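Local coordinates for protein L-lysine 6-oxidase (Marinomonas mediterranea, PDB 3WEU) that oxidises the side-chain amine of free L-lysine through a cysteine tryptophylquinone cofactor, releasing the antibacterial hydrogen peroxide, at residues L349-K352 and D358-Q361; Q362-S367 and V521-P526; V623-A628 and H652-F657. All coordinates share one frame; numbering follows the deposited sequence.

Contact 1 (L349-K352 and D358-Q361); sequences LDNK and DQPQ. With EDO (1,2-ethanediol), chain N.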
# COMPACT_ATOMS: atom_id res chain seq x y z
N LEU A 349 -31.09 26.55 -16.08
CA LEU A 349 -29.65 26.39 -16.29
C LEU A 349 -28.82 27.48 -15.65
O LEU A 349 -29.23 28.63 -15.72
CB LEU A 349 -29.24 26.33 -17.77
CG LEU A 349 -29.53 24.98 -18.46
CD1 LEU A 349 -31.02 24.77 -18.60
CD2 LEU A 349 -28.87 24.94 -19.84
N ASP A 350 -27.69 27.11 -15.05
CA ASP A 350 -26.75 28.12 -14.58
C ASP A 350 -26.18 28.86 -15.80
O ASP A 350 -26.03 28.30 -16.88
CB ASP A 350 -25.56 27.50 -13.86
CG ASP A 350 -25.89 27.07 -12.45
OD1 ASP A 350 -27.07 27.16 -12.08
OD2 ASP A 350 -24.97 26.58 -11.73
N ASN A 351 -25.79 30.12 -15.60
CA ASN A 351 -24.98 30.78 -16.62
C ASN A 351 -23.56 30.13 -16.63
O ASN A 351 -23.19 29.22 -15.83
CB ASN A 351 -24.92 32.28 -16.30
CG ASN A 351 -24.14 32.57 -15.04
OD1 ASN A 351 -23.24 31.79 -14.68
ND2 ASN A 351 -24.47 33.66 -14.35
N LYS A 352 -22.78 30.47 -17.62
CA LYS A 352 -21.44 29.91 -17.68
C LYS A 352 -20.41 30.98 -17.32
O LYS A 352 -19.38 31.11 -17.97
CB LYS A 352 -21.21 29.27 -18.99
CG LYS A 352 -22.00 27.88 -18.99
CD LYS A 352 -21.55 27.01 -20.12
CE LYS A 352 -22.13 25.62 -20.13
NZ LYS A 352 -23.59 25.67 -20.11
N ASP A 358 -24.38 31.38 -6.63
CA ASP A 358 -25.75 31.37 -6.20
C ASP A 358 -26.69 31.33 -7.39
O ASP A 358 -27.22 32.34 -7.77
CB ASP A 358 -26.08 32.54 -5.26
CG ASP A 358 -27.44 32.40 -4.60
OD1 ASP A 358 -28.09 31.33 -4.63
OD2 ASP A 358 -27.89 33.39 -3.98
N GLN A 359 -26.89 30.13 -7.93
CA GLN A 359 -27.47 29.91 -9.22
C GLN A 359 -28.38 28.71 -9.07
O GLN A 359 -28.24 27.96 -8.10
CB GLN A 359 -26.36 29.65 -10.26
CG GLN A 359 -25.60 30.97 -10.65
CD GLN A 359 -25.17 30.92 -12.08
OE1 GLN A 359 -25.98 31.03 -13.00
NE2 GLN A 359 -23.90 30.63 -12.28
N PRO A 360 -29.27 28.51 -10.03
CA PRO A 360 -30.29 27.48 -9.85
C PRO A 360 -29.76 26.02 -9.68
O PRO A 360 -30.47 25.22 -9.04
CB PRO A 360 -31.17 27.59 -11.11
CG PRO A 360 -30.76 28.89 -11.77
CD PRO A 360 -29.47 29.32 -11.24
N GLN A 361 -28.64 25.67 -10.30
CA GLN A 361 -28.14 24.28 -10.19
C GLN A 361 -27.46 23.98 -8.87
O GLN A 361 -27.10 22.85 -8.63
CB GLN A 361 -27.30 23.92 -11.40
CG GLN A 361 -28.17 23.89 -12.66
CD GLN A 361 -27.44 23.48 -13.90
OE1 GLN A 361 -27.19 24.29 -14.83
NE2 GLN A 361 -27.17 22.21 -13.97
C1 EDO N . -25.90 27.87 -22.71
O1 EDO N . -24.72 27.81 -21.88
C2 EDO N . -26.65 26.54 -22.87
O2 EDO N . -25.84 25.44 -22.50

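Contact 2 (Q362-S367 and V521-P526); sequences QVLMSS and VNFSEP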
# COMPACT_ATOMS: atom_id res chain seq x y z
N GLN A 362 -27.34 25.00 -7.99
CA GLN A 362 -26.90 24.81 -6.62
C GLN A 362 -28.04 24.64 -5.65
O GLN A 362 -27.80 24.46 -4.46
CB GLN A 362 -25.91 25.93 -6.19
CG GLN A 362 -24.50 25.70 -6.66
CD GLN A 362 -24.41 25.58 -8.19
OE1 GLN A 362 -24.33 24.49 -8.75
NE2 GLN A 362 -24.45 26.70 -8.87
N VAL A 363 -29.29 24.71 -6.14
CA VAL A 363 -30.46 24.55 -5.35
C VAL A 363 -30.98 23.11 -5.47
O VAL A 363 -31.28 22.62 -6.55
CB VAL A 363 -31.57 25.52 -5.79
CG1 VAL A 363 -32.76 25.45 -4.87
CG2 VAL A 363 -31.05 26.98 -5.74
N LEU A 364 -31.12 22.47 -4.33
CA LEU A 364 -31.61 21.09 -4.34
C LEU A 364 -33.12 21.06 -4.41
O LEU A 364 -33.66 20.42 -5.27
CB LEU A 364 -31.19 20.40 -3.06
CG LEU A 364 -31.82 19.05 -2.81
CD1 LEU A 364 -31.33 18.11 -3.88
CD2 LEU A 364 -31.49 18.51 -1.41
N MET A 365 -33.80 21.72 -3.46
CA MET A 365 -35.25 21.55 -3.22
C MET A 365 -36.08 22.74 -3.71
O MET A 365 -35.57 23.88 -3.77
CB MET A 365 -35.59 21.39 -1.73
CG MET A 365 -34.96 20.26 -1.00
SD MET A 365 -35.51 18.70 -1.73
CE MET A 365 -34.98 17.58 -0.45
N SER A 366 -37.35 22.51 -3.91
CA SER A 366 -38.33 23.63 -4.18
C SER A 366 -38.44 24.59 -3.01
O SER A 366 -38.63 25.77 -3.23
CB SER A 366 -39.71 23.00 -4.43
OG SER A 366 -40.00 22.09 -3.37
N SER A 367 -38.29 24.09 -1.77
CA SER A 367 -38.42 24.85 -0.56
C SER A 367 -37.85 24.07 0.57
O SER A 367 -37.77 22.86 0.51
CB SER A 367 -39.88 25.04 -0.25
OG SER A 367 -40.11 25.77 0.88
N VAL A 521 -24.04 15.14 -1.95
CA VAL A 521 -23.89 16.54 -2.42
C VAL A 521 -24.45 17.54 -1.39
O VAL A 521 -25.64 17.50 -0.99
CB VAL A 521 -24.60 16.77 -3.77
CG1 VAL A 521 -24.22 18.12 -4.33
CG2 VAL A 521 -24.26 15.63 -4.76
N ASN A 522 -23.59 18.46 -0.95
CA ASN A 522 -23.99 19.48 -0.00
C ASN A 522 -25.07 20.34 -0.66
O ASN A 522 -24.94 20.70 -1.85
CB ASN A 522 -22.79 20.42 0.32
CG ASN A 522 -23.25 21.64 1.05
OD1 ASN A 522 -23.50 22.67 0.45
ND2 ASN A 522 -23.52 21.48 2.31
N PHE A 523 -26.05 20.79 0.11
CA PHE A 523 -27.02 21.69 -0.48
C PHE A 523 -27.26 23.00 0.32
O PHE A 523 -28.29 23.64 0.17
CB PHE A 523 -28.31 20.99 -0.76
CG PHE A 523 -28.96 20.34 0.43
CD1 PHE A 523 -29.97 20.98 1.10
CD2 PHE A 523 -28.66 19.03 0.79
CE1 PHE A 523 -30.65 20.39 2.17
CE2 PHE A 523 -29.32 18.43 1.87
CZ PHE A 523 -30.30 19.11 2.57
N SER A 524 -26.31 23.39 1.13
CA SER A 524 -26.50 24.56 2.03
C SER A 524 -25.63 25.72 1.64
O SER A 524 -25.93 26.87 1.93
CB SER A 524 -26.19 24.20 3.48
OG SER A 524 -24.87 23.73 3.62
N GLU A 525 -24.50 25.45 0.99
CA GLU A 525 -23.52 26.50 0.67
C GLU A 525 -23.16 26.35 -0.80
O GLU A 525 -22.42 25.41 -1.19
CB GLU A 525 -22.25 26.36 1.50
CG GLU A 525 -22.45 26.78 2.97
CD GLU A 525 -22.56 28.30 3.09
OE1 GLU A 525 -22.40 29.04 2.09
OE2 GLU A 525 -22.91 28.71 4.17
N PRO A 526 -23.65 27.28 -1.63
CA PRO A 526 -23.50 27.11 -3.07
C PRO A 526 -22.08 26.96 -3.57
O PRO A 526 -21.84 26.29 -4.60
CB PRO A 526 -24.07 28.42 -3.61
CG PRO A 526 -25.21 28.73 -2.63
CD PRO A 526 -24.67 28.30 -1.28
O HOH W 1 -30.20 23.97 -1.89

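Contact 3 (V623-A628 and H652-F657); sequences VEHWSA and HELFDF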
# COMPACT_ATOMS: atom_id res chain seq x y z
N VAL A 623 -11.33 -2.65 -12.49
CA VAL A 623 -10.43 -2.74 -13.61
C VAL A 623 -10.28 -4.17 -14.17
O VAL A 623 -10.24 -4.36 -15.37
CB VAL A 623 -9.04 -2.14 -13.23
CG1 VAL A 623 -8.03 -2.39 -14.35
CG2 VAL A 623 -9.18 -0.67 -13.04
N GLU A 624 -10.25 -5.14 -13.30
CA GLU A 624 -10.06 -6.56 -13.69
C GLU A 624 -11.41 -7.24 -14.05
O GLU A 624 -11.48 -8.01 -15.02
CB GLU A 624 -9.42 -7.32 -12.55
CG GLU A 624 -9.12 -8.75 -13.00
CD GLU A 624 -8.22 -9.53 -12.06
OE1 GLU A 624 -7.91 -9.08 -10.95
OE2 GLU A 624 -7.85 -10.64 -12.45
N HIS A 625 -12.47 -6.90 -13.32
CA HIS A 625 -13.71 -7.69 -13.38
C HIS A 625 -15.02 -7.04 -13.86
O HIS A 625 -16.07 -7.59 -13.68
CB HIS A 625 -13.91 -8.27 -12.07
CG HIS A 625 -12.84 -9.23 -11.70
ND1 HIS A 625 -12.63 -10.40 -12.40
CD2 HIS A 625 -11.94 -9.22 -10.69
CE1 HIS A 625 -11.65 -11.09 -11.83
NE2 HIS A 625 -11.22 -10.41 -10.79
N TRP A 626 -14.90 -5.89 -14.52
CA TRP A 626 -16.02 -5.15 -15.16
C TRP A 626 -16.95 -6.11 -15.93
O TRP A 626 -18.18 -5.96 -15.92
CB TRP A 626 -15.49 -4.00 -16.01
CG TRP A 626 -14.50 -4.43 -17.02
CD1 TRP A 626 -13.17 -4.67 -16.80
CD2 TRP A 626 -14.75 -4.81 -18.39
NE1 TRP A 626 -12.58 -5.15 -17.95
CE2 TRP A 626 -13.51 -5.22 -18.94
CE3 TRP A 626 -15.89 -4.84 -19.20
CZ2 TRP A 626 -13.39 -5.68 -20.26
CZ3 TRP A 626 -15.76 -5.24 -20.51
CH2 TRP A 626 -14.52 -5.70 -21.03
N SER A 627 -16.36 -7.07 -16.64
CA SER A 627 -17.11 -7.89 -17.53
C SER A 627 -17.96 -8.88 -16.84
O SER A 627 -18.78 -9.56 -17.51
CB SER A 627 -16.25 -8.57 -18.61
OG SER A 627 -15.40 -9.55 -18.06
N ALA A 628 -17.83 -9.00 -15.52
CA ALA A 628 -18.63 -9.93 -14.77
C ALA A 628 -20.03 -9.38 -14.47
O ALA A 628 -20.92 -10.14 -14.09
CB ALA A 628 -17.96 -10.24 -13.45
N HIS A 652 -22.04 -14.91 -11.79
CA HIS A 652 -22.20 -15.08 -10.36
C HIS A 652 -21.07 -15.93 -9.79
O HIS A 652 -20.67 -15.75 -8.61
CB HIS A 652 -23.50 -15.78 -10.02
CG HIS A 652 -24.71 -15.01 -10.42
ND1 HIS A 652 -25.02 -13.78 -9.90
CD2 HIS A 652 -25.67 -15.30 -11.34
CE1 HIS A 652 -26.15 -13.36 -10.45
NE2 HIS A 652 -26.56 -14.27 -11.33
N GLU A 653 -20.53 -16.82 -10.63
CA GLU A 653 -19.49 -17.74 -10.16
C GLU A 653 -18.18 -17.08 -9.76
O GLU A 653 -17.42 -17.66 -8.98
CB GLU A 653 -19.27 -18.85 -11.20
CG GLU A 653 -20.47 -19.80 -11.17
CD GLU A 653 -20.23 -21.18 -11.86
OE1 GLU A 653 -19.33 -21.32 -12.72
OE2 GLU A 653 -20.95 -22.16 -11.55
N LEU A 654 -17.94 -15.87 -10.26
CA LEU A 654 -16.81 -15.08 -9.84
C LEU A 654 -16.79 -14.71 -8.37
O LEU A 654 -15.73 -14.52 -7.76
CB LEU A 654 -16.74 -13.81 -10.68
CG LEU A 654 -15.58 -12.88 -10.31
CD1 LEU A 654 -14.25 -13.54 -10.63
CD2 LEU A 654 -15.71 -11.60 -11.09
N PHE A 655 -17.96 -14.53 -7.79
CA PHE A 655 -18.06 -13.87 -6.52
C PHE A 655 -18.17 -14.91 -5.42
O PHE A 655 -18.77 -15.96 -5.61
CB PHE A 655 -19.29 -12.94 -6.52
CG PHE A 655 -19.21 -11.86 -7.52
CD1 PHE A 655 -18.51 -10.71 -7.23
CD2 PHE A 655 -19.84 -11.96 -8.74
CE1 PHE A 655 -18.40 -9.70 -8.15
CE2 PHE A 655 -19.69 -10.99 -9.70
CZ PHE A 655 -19.03 -9.81 -9.38
N ASP A 656 -17.57 -14.66 -4.29
CA ASP A 656 -17.86 -15.37 -3.09
C ASP A 656 -18.86 -14.61 -2.29
O ASP A 656 -19.16 -13.42 -2.57
CB ASP A 656 -16.60 -15.45 -2.25
CG ASP A 656 -15.78 -16.65 -2.51
OD1 ASP A 656 -15.74 -17.17 -3.70
OD2 ASP A 656 -15.11 -16.99 -1.50
N PHE A 657 -19.28 -15.22 -1.20
CA PHE A 657 -20.35 -14.68 -0.43
C PHE A 657 -20.21 -15.06 1.00
O PHE A 657 -19.92 -16.20 1.27
CB PHE A 657 -21.64 -15.23 -1.00
CG PHE A 657 -22.84 -14.93 -0.20
CD1 PHE A 657 -23.44 -13.70 -0.33
CD2 PHE A 657 -23.40 -15.88 0.65
CE1 PHE A 657 -24.62 -13.39 0.37
CE2 PHE A 657 -24.54 -15.57 1.38
CZ PHE A 657 -25.14 -14.31 1.25

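Contact 1 (L349-K352 and D358-Q361)
D350 faces Q359 where a loop comes nearest to a second loop that turns into a 3-10 segment at P360, their CA atoms 5.7 Å apart, and side chains meet backbone amides from both directions. The N-H of D350 points almost straight (174°) at OE1 of Q361, 2.9 Å away, and uses a lone pair in the carbonyl plane. In return the N-H of Q361 reaches D350 OD1 at 2.8 Å, on the syn side of the carboxylate. The amide of Q359 is stacked over that carboxylate, the planes 20° apart, while its OE1 accepts from N351 N at 2.8 Å. A bend in the Q359 chain at chi2 also brings NE2 to N351 OD1 at 2.7 Å, a weak bond because its angle at hydrogen is only 130°; NE2 also bonds D356 O, and OD1 also accepts from V353 N. N351 ND2 turns to the D356 carboxylate, and K352 NZ binds an ethanediol, probably from the crystallisation liquor, at O1. The second carboxylate oxygen of D350 accepts from Q362 NE2. Two successive backbone N-H groups are thus satisfied by glutamine carbonyls, and D350 is gripped through both oxygens, which would probably stabilise its ionised form.

Contact 2 (Q362-S367 and V521-P526)
One face of the F523 ring carries the CD2 methyl of L364, over its centre; at the ring's edge, in plane, lies the carbonyl oxygen of V521. The methyl is 3.6 Å from the ring centroid and 14° off the normal, the geometry of a CH-pi contact. F523 places its ring there with CG between the backbone N and the carbonyl carbon (chi1 57°), and CB of L364 closes on F523 CB at 3.7 Å. Beside this pair, one water accepts from L364 N at 3.0 Å and donates to F523 O at 2.8 Å, joining the backbones. Farther along, the aliphatic part of Q362 lies against P526, CB to CB 4.0 Å; its amide bonds K401 N through OE1 and Y357 O through NE2. N522 shapes the turn after strand 518-522 as an Asx motif: its OD1 accepts from E525 N in the carbonyl plane and from S524 N well above it, and its ND2 bonds S524 OG at 2.9 Å. Across the segments, then, attachment rests on a methyl over an aromatic face, Q362 packed on P526 and one bridging water, while polar ends bond elsewhere: N522 to its own turn and L572, Q362 to Y357 and strand 400-402.

Contact 3 (V623-A628 and H652-F657)
Apolar packing carries this contact, and L654 is at its centre. Its CD2 methyl bridges the alanine and the imidazole, meeting CB of A628 at 3.5 Å and ND1 of H625 at 3.6 Å, while its CD1 adds a second touch on the ring, 3.8 Å from CE1 of H625. CG of L654 stands anti to the backbone N (chi1 179°), which sets its two methyls against H625 and A628. The CD2 methyl reaches the imidazole obliquely. On one face of that ring, over its centre, sits CG of E624 from the same helix, 3.5 Å above the plane. A628 CB also comes to CE2 of F655 at 4.2 Å, again obliquely, and the CD2 methyl of L654 lies over one face of the F655 ring toward its rim. I681 touches both H625 and F655.

Hydrogen bonds belong to the separate turns. A628 N donates to H625 O at 2.9 Å and F655 N to H652 O at 3.1 Å, each closing a short 3-10 segment. Outside the two segments, the backbones of A628 and N651 are hydrogen-bonded, which ties the helix end to the residue just before 652-657.

One charged group lies beside the apolar centre: R650 forms a cation-pi contact with F655.

Two 3-10 turns packed through a leucine thus join the C-terminal end of helix 619-625 to the approach to strand 656-661, which pairs antiparallel with strand 675-680. This is structural packing between a helix end and the start of a two-stranded antiparallel sheet.

Contacts 1 and 2 lie on the same side of the chain's centre and are neighbours, with centres 12 Å apart; D350 of contact 1 and Q362 of contact 2 join them, and both draw on the long loop between helix 336-344 and strand 381-382. Contact 3 stands apart, its centre 41 Å from that of contact 1 and 37 Å from that of contact 2, and is on the opposite side of the chain's centre from contact 1. The chemistry follows these places. Contact 1, at the surface, is held by amide and carboxylate hydrogen bonds. Contacts 2 and 3, both partly buried, rely on leucine methyls against a ring or alanine, with Q362 against P526 and a bridging water added in contact 2.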